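Local coordinates for protein catalase (Corynebacterium glutamicum, PDB 4B7H) that breaks down hydrogen peroxide to water and oxygen as a haem catalase, held here with NADPH and with the inhibitor nitric oxide bound, at residues 156-159 with 160-163; 255-258 with 259-263; 409-412 with 413-416. All blocks are in the same frame, centred on the assembly; numbering follows the deposited sequence.

Contact 1. Residues 156-159 with 160-163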
ATOM      1  N   PRO A 156     -17.863 -15.459  -0.916  1.00  7.96           N
ATOM      2  CA  PRO A 156     -17.237 -15.022   0.345  1.00  8.10           C
ATOM      3  C   PRO A 156     -17.870 -15.671   1.578  1.00  7.91           C
ATOM      4  O   PRO A 156     -17.174 -15.889   2.564  1.00  8.18           O
ATOM      5  CB  PRO A 156     -17.449 -13.503   0.334  1.00  8.88           C
ATOM      6  CG  PRO A 156     -17.468 -13.166  -1.134  1.00  8.80           C
ATOM      7  CD  PRO A 156     -18.275 -14.301  -1.734  1.00  8.96           C
ATOM      8  N   ASP A 157     -19.157 -16.003   1.520  1.00  8.17           N
ATOM      9  CA  ASP A 157     -19.793 -16.704   2.630  1.00  8.58           C
ATOM     10  C   ASP A 157     -19.175 -18.081   2.829  1.00  7.99           C
ATOM     11  O   ASP A 157     -18.834 -18.474   3.948  1.00  9.00           O
ATOM     12  CB  ASP A 157     -21.298 -16.833   2.392  1.00  9.06           C
ATOM     13  CG  ASP A 157     -21.975 -15.493   2.311  1.00  8.75           C
ATOM     14  OD1 ASP A 157     -21.878 -14.726   3.298  1.00  9.24           O
ATOM     15  OD2 ASP A 157     -22.601 -15.203   1.271  1.00  9.47           O
ATOM     16  N   PHE A 158     -19.015 -18.812   1.735  1.00  7.83           N
ATOM     17  CA  PHE A 158     -18.425 -20.131   1.821  1.00  7.64           C
ATOM     18  C   PHE A 158     -16.996 -20.047   2.356  1.00  8.06           C
ATOM     19  O   PHE A 158     -16.618 -20.778   3.280  1.00  8.74           O
ATOM     20  CB  PHE A 158     -18.435 -20.819   0.461  1.00  8.20           C
ATOM     21  CG  PHE A 158     -17.564 -22.023   0.411  1.00  9.27           C
ATOM     22  CD1 PHE A 158     -17.778 -23.084   1.287  1.00 10.49           C
ATOM     23  CD2 PHE A 158     -16.496 -22.078  -0.470  1.00 10.09           C
ATOM     24  CE1 PHE A 158     -16.953 -24.202   1.260  1.00 11.45           C
ATOM     25  CE2 PHE A 158     -15.669 -23.188  -0.501  1.00 10.32           C
ATOM     26  CZ  PHE A 158     -15.890 -24.248   0.373  1.00 10.53           C
ATOM     27  N   ILE A 159     -16.185 -19.161   1.782  1.00  8.15           N
ATOM     28  CA  ILE A 159     -14.791 -19.078   2.208  1.00  7.99           C
ATOM     29  C   ILE A 159     -14.667 -18.629   3.669  1.00  8.02           C
ATOM     30  O   ILE A 159     -13.889 -19.212   4.432  1.00  7.38           O
ATOM     31  CB  ILE A 159     -13.952 -18.213   1.255  1.00  7.36           C
ATOM     32  CG1 ILE A 159     -13.926 -18.838  -0.154  1.00  8.09           C
ATOM     33  CG2 ILE A 159     -12.542 -18.033   1.796  1.00  9.01           C
ATOM     34  CD1 ILE A 159     -13.287 -20.233  -0.243  1.00 10.36           C
ATOM     35  N   HIS A 160     -15.444 -17.493   4.149  1.00  7.50           N
ATOM     36  CA  HIS A 160     -15.395 -17.272   5.596  1.00  7.01           C
ATOM     37  C   HIS A 160     -15.822 -18.539   6.346  1.00  7.64           C
ATOM     38  O   HIS A 160     -15.210 -18.920   7.351  1.00  8.47           O
ATOM     39  CB  HIS A 160     -16.331 -16.147   6.035  1.00  7.17           C
ATOM     40  CG  HIS A 160     -16.015 -14.787   5.488  1.00  7.87           C
ATOM     41  ND1 HIS A 160     -16.873 -13.707   5.510  1.00  9.91           N
ATOM     42  CD2 HIS A 160     -14.883 -14.346   4.890  1.00  8.89           C
ATOM     43  CE1 HIS A 160     -16.271 -12.666   4.962  1.00  7.32           C
ATOM     44  NE2 HIS A 160     -15.065 -13.029   4.573  1.00 13.82           N
ATOM     45  N   SER A 161     -16.759 -19.293   5.939  1.00  8.35           N
ATOM     46  CA  SER A 161     -17.196 -20.431   6.753  1.00  7.75           C
ATOM     47  C   SER A 161     -16.120 -21.505   6.878  1.00  7.95           C
ATOM     48  O   SER A 161     -16.109 -22.274   7.846  1.00  8.57           O
ATOM     49  CB  SER A 161     -18.508 -21.040   6.229  1.00  9.22           C
ATOM     50  OG  SER A 161     -18.293 -21.893   5.115  1.00  8.96           O
ATOM     51  N   GLN A 162     -15.212 -21.543   5.906  1.00  8.15           N
ATOM     52  CA  GLN A 162     -14.082 -22.469   5.907  1.00  8.54           C
ATOM     53  C   GLN A 162     -12.853 -21.963   6.649  1.00  7.86           C
ATOM     54  O   GLN A 162     -11.904 -22.730   6.868  1.00  8.43           O
ATOM     55  CB  GLN A 162     -13.691 -22.773   4.466  1.00  8.78           C
ATOM     56  CG  GLN A 162     -14.718 -23.640   3.782  1.00  9.87           C
ATOM     57  CD  GLN A 162     -14.645 -25.057   4.299  1.00 11.46           C
ATOM     58  OE1 GLN A 162     -13.560 -25.651   4.348  1.00 13.67           O
ATOM     59  NE2 GLN A 162     -15.785 -25.605   4.722  1.00 11.76           N
ATOM     60  N   LYS A 163     -12.865 -20.678   7.011  1.00  7.77           N
ATOM     61  CA  LYS A 163     -11.739 -20.036   7.681  1.00  8.19           C
ATOM     62  C   LYS A 163     -12.023 -19.883   9.182  1.00  8.03           C
ATOM     63  O   LYS A 163     -12.598 -20.788   9.784  1.00  8.54           O
ATOM     64  CB  LYS A 163     -11.347 -18.728   6.973  1.00  8.71           C
ATOM     65  CG  LYS A 163     -10.674 -18.959   5.614  1.00  9.34           C
ATOM     66  CD  LYS A 163     -10.283 -17.639   4.958  1.00  9.48           C
ATOM     67  CE  LYS A 163      -9.188 -17.785   3.897  1.00 10.86           C
ATOM     68  NZ  LYS A 163      -7.864 -18.139   4.490  1.00 10.66           N
TER
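Pro156 to Ser161 lie in the last part of helix 155-162, which lines the haem pocket on the side where nitric oxide is bound. The chain has left the helix by Lys163. Successive turns are joined by His160 N to Pro156 O, 2.8 Å and nearly straight at 171°, and by Ser161 N to Asp157 O at 3.0 Å. Phe158 O is gripped twice, by Gln162 N at 3.1 Å and by Ser161 OG at 2.7 Å. The serine hydroxyl swings back because OG lies between the backbone N and the carbonyl carbon (chi1 80°). Gln162 bends at chi2, and its CG comes within 3.4 Å of Phe158 CE1, amide and ring planes 29° apart. Ile159 and Lys163 run side by side, Ile159 CG2 3.9 Å from Lys163 CD. Pro156 O lies over one face of the His160 imidazole, 3.3 Å from CG. Other chains fix the ring's rotation: NE2 bonds to Glu62 of the second subunit and ND1 to Ser396 O of the third. Asp157 forms salt bridges with Lys154 and Lys55 of the second subunit. Helix 173-182 packs against Phe158 and Gln162 through Phe179, Gln176 and Trp180, while Ile159 rests on loop residues Pro69 and Val110.

Contact 2. Residues 255-258 with 259-263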
ATOM      1  N   GLN A 255       3.541 -31.998   0.074  1.00  7.95           N
ATOM      2  CA  GLN A 255       3.280 -31.972  -1.358  1.00  8.79           C
ATOM      3  C   GLN A 255       4.212 -31.013  -2.085  1.00  8.11           C
ATOM      4  O   GLN A 255       4.652 -31.295  -3.208  1.00  8.78           O
ATOM      5  CB  GLN A 255       1.811 -31.651  -1.635  1.00  8.66           C
ATOM      6  CG  GLN A 255       0.851 -32.651  -1.002  1.00  9.66           C
ATOM      7  CD  GLN A 255      -0.582 -32.397  -1.400  1.00 10.72           C
ATOM      8  OE1 GLN A 255      -0.975 -31.269  -1.680  1.00 11.19           O
ATOM      9  NE2 GLN A 255      -1.376 -33.456  -1.426  1.00 11.53           N
ATOM     10  N   ARG A 256       4.505 -29.879  -1.451  1.00  8.24           N
ATOM     11  CA  ARG A 256       5.511 -28.952  -1.964  1.00  8.51           C
ATOM     12  C   ARG A 256       6.843 -29.684  -2.145  1.00  8.16           C
ATOM     13  O   ARG A 256       7.477 -29.603  -3.200  1.00  9.02           O
ATOM     14  CB  ARG A 256       5.666 -27.770  -0.997  1.00  8.28           C
ATOM     15  CG  ARG A 256       6.699 -26.741  -1.427  1.00  7.99           C
ATOM     16  CD  ARG A 256       6.776 -25.565  -0.450  1.00  7.92           C
ATOM     17  NE  ARG A 256       5.517 -24.826  -0.370  1.00  7.37           N
ATOM     18  CZ  ARG A 256       5.372 -23.639   0.218  1.00  7.89           C
ATOM     19  NH1 ARG A 256       6.414 -23.048   0.791  1.00  9.27           N
ATOM     20  NH2 ARG A 256       4.182 -23.042   0.221  1.00  8.16           N
ATOM     21  N   GLU A 257       7.257 -30.405  -1.111  1.00  8.91           N
ATOM     22  CA  GLU A 257       8.529 -31.108  -1.148  1.00  8.61           C
ATOM     23  C   GLU A 257       8.498 -32.238  -2.173  1.00  9.25           C
ATOM     24  O   GLU A 257       9.478 -32.459  -2.889  1.00 10.04           O
ATOM     25  CB  GLU A 257       8.879 -31.634   0.246  1.00 10.18           C
ATOM     26  CG  GLU A 257      10.255 -32.277   0.334  1.00 12.42           C
ATOM     27  CD  GLU A 257      10.848 -32.221   1.732  1.00 17.25           C
ATOM     28  OE1 GLU A 257      10.121 -31.879   2.692  1.00 19.78           O
ATOM     29  OE2 GLU A 257      12.052 -32.510   1.869  1.00 23.56           O
ATOM     30  N   ASP A 258       7.378 -32.953  -2.246  1.00  9.76           N
ATOM     31  CA  ASP A 258       7.265 -34.036  -3.219  1.00  9.07           C
ATOM     32  C   ASP A 258       7.448 -33.549  -4.654  1.00  8.97           C
ATOM     33  O   ASP A 258       8.150 -34.187  -5.447  1.00  9.99           O
ATOM     34  CB  ASP A 258       5.918 -34.741  -3.092  1.00 10.39           C
ATOM     35  CG  ASP A 258       5.646 -35.673  -4.253  1.00 10.31           C
ATOM     36  OD1 ASP A 258       6.061 -36.854  -4.181  1.00 11.69           O
ATOM     37  OD2 ASP A 258       5.032 -35.225  -5.249  1.00 10.15           O
ATOM     38  N   LEU A 259       6.809 -32.434  -4.998  1.00  9.19           N
ATOM     39  CA  LEU A 259       6.891 -31.950  -6.374  1.00  9.96           C
ATOM     40  C   LEU A 259       8.310 -31.459  -6.698  1.00  9.45           C
ATOM     41  O   LEU A 259       8.841 -31.762  -7.781  1.00 10.19           O
ATOM     42  CB  LEU A 259       5.835 -30.869  -6.660  1.00  9.30           C
ATOM     43  CG  LEU A 259       5.846 -30.317  -8.092  1.00 10.10           C
ATOM     44  CD1 LEU A 259       5.489 -31.404  -9.106  1.00 12.29           C
ATOM     45  CD2 LEU A 259       4.909 -29.133  -8.222  1.00 10.74           C
ATOM     46  N   TYR A 260       8.925 -30.733  -5.761  1.00  9.07           N
ATOM     47  CA  TYR A 260      10.298 -30.261  -5.927  1.00 10.19           C
ATOM     48  C   TYR A 260      11.230 -31.447  -6.166  1.00  9.47           C
ATOM     49  O   TYR A 260      12.028 -31.450  -7.104  1.00  9.90           O
ATOM     50  CB  TYR A 260      10.758 -29.458  -4.694  1.00 12.58           C
ATOM     51  CG  TYR A 260      12.278 -29.327  -4.592  1.00 14.59           C
ATOM     52  CD1 TYR A 260      12.962 -28.390  -5.347  1.00 13.93           C
ATOM     53  CD2 TYR A 260      13.020 -30.154  -3.751  1.00 16.79           C
ATOM     54  CE1 TYR A 260      14.349 -28.257  -5.274  1.00 13.10           C
ATOM     55  CE2 TYR A 260      14.401 -30.046  -3.670  1.00 17.97           C
ATOM     56  CZ  TYR A 260      15.061 -29.091  -4.434  1.00 17.91           C
ATOM     57  OH  TYR A 260      16.432 -28.978  -4.355  1.00 25.73           O
ATOM     58  N   ASN A 261      11.129 -32.446  -5.299  1.00 10.28           N
ATOM     59  CA  ASN A 261      11.990 -33.619  -5.388  1.00 12.82           C
ATOM     60  C   ASN A 261      11.771 -34.410  -6.678  1.00 12.12           C
ATOM     61  O   ASN A 261      12.732 -34.854  -7.303  1.00 13.28           O
ATOM     62  CB  ASN A 261      11.782 -34.531  -4.176  1.00 14.77           C
ATOM     63  CG  ASN A 261      12.435 -33.998  -2.912  1.00 19.32           C
ATOM     64  OD1 ASN A 261      13.387 -33.224  -2.967  1.00 24.81           O
ATOM     65  ND2 ASN A 261      11.936 -34.435  -1.762  1.00 23.78           N
ATOM     66  N   ALA A 262      10.513 -34.577  -7.083  1.00 11.14           N
ATOM     67  CA  ALA A 262      10.207 -35.334  -8.298  1.00 11.44           C
ATOM     68  C   ALA A 262      10.890 -34.691  -9.496  1.00 11.10           C
ATOM     69  O   ALA A 262      11.534 -35.363 -10.312  1.00 12.49           O
ATOM     70  CB  ALA A 262       8.710 -35.406  -8.523  1.00 12.55           C
ATOM     71  N   ILE A 263      10.773 -33.378  -9.599  1.00 10.56           N
ATOM     72  CA  ILE A 263      11.358 -32.685 -10.736  1.00 11.00           C
ATOM     73  C   ILE A 263      12.889 -32.676 -10.668  1.00 12.08           C
ATOM     74  O   ILE A 263      13.556 -32.871 -11.689  1.00 13.56           O
ATOM     75  CB  ILE A 263      10.768 -31.273 -10.899  1.00 10.86           C
ATOM     76  CG1 ILE A 263       9.293 -31.397 -11.274  1.00 11.44           C
ATOM     77  CG2 ILE A 263      11.530 -30.474 -11.959  1.00 11.43           C
ATOM     78  CD1 ILE A 263       8.572 -30.090 -11.312  1.00 11.88           C
TER
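Gln255 to Ile263 form two turns of helix 254-264, which packs on strand 73-82 of the catalase beta-sheet. Four backbone hydrogen bonds, each from an N to the O four residues earlier, join the two halves. Leu259 N reaches Gln255 O at 3.0 Å, and Tyr260 N reaches Arg256 O at 3.2 Å. Asn261 N bonds to Glu257 O and Ala262 N to Asp258 O, each at 2.9 Å. In the same helical turn Ala262 CB comes within 3.4 Å of Asp258 O.

The polar side-chain ends find their partners beyond the helix. Asp258 OD2 makes a salt bridge with Arg204, and Glu257 OE1 bonds to Asn251. Arg256 NH1 donates to Gly169 O of the second subunit, and Tyr260 OH bonds to Lys167 of that same subunit.

Van der Waals packing joins the helix to strand 73-82, where Leu259 touches His74 and Ile263 touches Ala76.

Across the turn, Glu257 and Asn261 lie side by side and point the same way. A chi1 of -175° sets Glu257 CG opposite its backbone N and lays the chain alongside Asn261. The carboxylate and amide planes are 55° apart, and Glu257 CG meets Asn261 ND2 at 3.4 Å.

Contact 3. Residues 409-412 with 413-416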
ATOM      1  N   LEU A 409     -11.356  -4.275 -33.855  1.00  9.11           N
ATOM      2  CA  LEU A 409     -12.658  -3.897 -34.409  1.00  9.48           C
ATOM      3  C   LEU A 409     -12.676  -2.431 -34.842  1.00 10.38           C
ATOM      4  O   LEU A 409     -13.494  -2.038 -35.680  1.00 11.65           O
ATOM      5  CB  LEU A 409     -13.783  -4.149 -33.397  1.00 10.43           C
ATOM      6  CG  LEU A 409     -13.925  -5.600 -32.931  1.00 10.76           C
ATOM      7  CD1 LEU A 409     -14.901  -5.720 -31.765  1.00 12.06           C
ATOM      8  CD2 LEU A 409     -14.349  -6.501 -34.086  1.00 13.96           C
ATOM      9  N   ASP A 410     -11.793  -1.626 -34.252  1.00  9.13           N
ATOM     10  CA  ASP A 410     -11.760  -0.190 -34.509  1.00  9.15           C
ATOM     11  C   ASP A 410     -10.995   0.088 -35.800  1.00 10.04           C
ATOM     12  O   ASP A 410     -10.295  -0.792 -36.314  1.00 11.73           O
ATOM     13  CB  ASP A 410     -11.043   0.547 -33.367  1.00  8.67           C
ATOM     14  CG  ASP A 410     -11.634   0.265 -31.984  1.00  8.70           C
ATOM     15  OD1 ASP A 410     -12.869   0.130 -31.825  1.00  9.09           O
ATOM     16  OD2 ASP A 410     -10.823   0.200 -31.034  1.00  9.35           O
ATOM     17  N   ASN A 411     -11.102   1.312 -36.314  1.00 10.38           N
ATOM     18  CA  ASN A 411     -10.324   1.681 -37.501  1.00 10.52           C
ATOM     19  C   ASN A 411      -8.967   2.317 -37.172  1.00 10.91           C
ATOM     20  O   ASN A 411      -8.142   2.534 -38.062  1.00 12.97           O
ATOM     21  CB  ASN A 411     -11.125   2.566 -38.469  1.00 12.44           C
ATOM     22  CG  ASN A 411     -11.533   3.895 -37.866  1.00 12.82           C
ATOM     23  OD1 ASN A 411     -10.999   4.332 -36.845  1.00 12.07           O
ATOM     24  ND2 ASN A 411     -12.489   4.551 -38.503  1.00 13.72           N
ATOM     25  N   GLY A 412      -8.733   2.593 -35.891  1.00 11.36           N
ATOM     26  CA  GLY A 412      -7.473   3.162 -35.454  1.00 11.21           C
ATOM     27  C   GLY A 412      -7.346   4.663 -35.630  1.00 11.54           C
ATOM     28  O   GLY A 412      -6.321   5.238 -35.255  1.00 13.84           O
ATOM     29  N   THR A 413      -8.369   5.307 -36.194  1.00  9.96           N
ATOM     30  CA  THR A 413      -8.283   6.730 -36.497  1.00  9.87           C
ATOM     31  C   THR A 413      -9.396   7.575 -35.866  1.00  8.82           C
ATOM     32  O   THR A 413      -9.250   8.791 -35.728  1.00 10.59           O
ATOM     33  CB  THR A 413      -8.239   6.973 -38.013  1.00 11.19           C
ATOM     34  OG1 THR A 413      -9.359   6.335 -38.633  1.00 11.67           O
ATOM     35  CG2 THR A 413      -6.953   6.398 -38.603  1.00 11.71           C
ATOM     36  N   ASP A 414     -10.508   6.947 -35.484  1.00  9.63           N
ATOM     37  CA  ASP A 414     -11.556   7.683 -34.784  1.00  9.85           C
ATOM     38  C   ASP A 414     -12.178   6.881 -33.642  1.00  9.58           C
ATOM     39  O   ASP A 414     -11.782   5.748 -33.373  1.00  9.41           O
ATOM     40  CB  ASP A 414     -12.633   8.200 -35.754  1.00 10.27           C
ATOM     41  CG  ASP A 414     -13.364   7.083 -36.479  1.00 12.42           C
ATOM     42  OD1 ASP A 414     -13.745   6.081 -35.829  1.00 11.31           O
ATOM     43  OD2 ASP A 414     -13.574   7.205 -37.713  1.00 15.22           O
ATOM     44  N   SER A 415     -13.165   7.490 -32.998  1.00  9.17           N
ATOM     45  CA  SER A 415     -13.798   6.941 -31.808  1.00  8.41           C
ATOM     46  C   SER A 415     -14.973   5.993 -32.075  1.00  9.29           C
ATOM     47  O   SER A 415     -15.691   5.631 -31.140  1.00  9.29           O
ATOM     48  CB  SER A 415     -14.325   8.091 -30.960  1.00  9.32           C
ATOM     49  OG  SER A 415     -15.314   8.800 -31.689  1.00  8.71           O
ATOM     50  N   SER A 416     -15.198   5.621 -33.333  1.00  9.48           N
ATOM     51  CA  SER A 416     -16.351   4.795 -33.703  1.00  9.34           C
ATOM     52  C   SER A 416     -17.686   5.455 -33.360  1.00  9.97           C
ATOM     53  O   SER A 416     -18.610   4.791 -32.869  1.00 10.60           O
ATOM     54  CB  SER A 416     -16.281   3.396 -33.077  1.00 10.18           C
ATOM     55  OG  SER A 416     -15.042   2.771 -33.376  1.00  9.77           O
TER
HETATM   56  O   HOH W   1     -13.022   3.201 -35.090  1.00 12.85           O
HETATM   57  O   HOH W   2      -9.056   4.460 -40.685  1.00 22.57           O
HETATM   58  O   HOH W   3      -9.793   3.724 -33.419  1.00 11.51           O
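The amide of Asn411 and the carboxylate of Asp414 meet with their planes 60° apart, in a surface loop made of two consecutive Asx turns. Asp414 OD2 lies in the amide plane, and Asn411 ND2 donates to it over 3.0 Å. Seen from the carboxylate, this N-H arrives from above the plane. The other end of the amide takes two backbone donors. Thr413 N bonds to Asn411 OD1 at 2.9 Å from above the carbonyl plane, 41° out of it, and this bond closes the first Asx turn. Asp414 N bonds to Asn411 OD1 at 3.0 Å as well and lies closer to the plane. One side chain thus holds two successive backbone N-H groups and a carboxylate.

Asn411 and Asp414 both place CG between the backbone N and the carbonyl carbon (chi1 62°), which folds each side chain back over the turn. Gly412 lies between Asn411 and Thr413 and carries the chain round with a positive phi. In the second Asx turn Asp414 OD1 accepts from Ser416 N at 2.9 Å on its anti side, though tilted out of the carboxylate plane.

Asp410 and Ser416 close the base of the loop. Asp410 OD1 and Ser416 OG stand 3.8 Å apart. Tyr422 OH is hydrogen-bonded to each of them. The fourth subunit also takes part: its Ser32 bonds to Asp410, and its Asn34 to Ser416 and Asp414 O. Thr413 O accepts from Arg182 of the third subunit.

Three waters bridge its polar atoms. Water 1 accepts from Asn411 N and is hydrogen-bonded to Ser416 OG at 2.7 Å. Water 2 bonds to Thr413 OG1 at 2.8 Å and weakly to Asn411 O. Water 3 accepts weakly from Gly412 N and donates to Asp414 O at 2.8 Å.

Overall arrangement
The three contacts follow one another along the chain and do not touch. Contact 1 is wholly buried, contact 2 partly so, and contact 3 lies on the surface, its centre about 36 Å from the chain centre. Contacts 1 and 2 sit on different helices of the catalase fold, their centres about 29 Å apart, and both rely on regular backbone bonds. Contact 3 is a loop without helix or strand, where side-chain acceptors and waters replace the helical bonds. Contacts 2 and 3 fall on opposite sides of the chain centre. All three reach other subunits: contacts 1 and 2 share the second, contacts 1 and 3 the third.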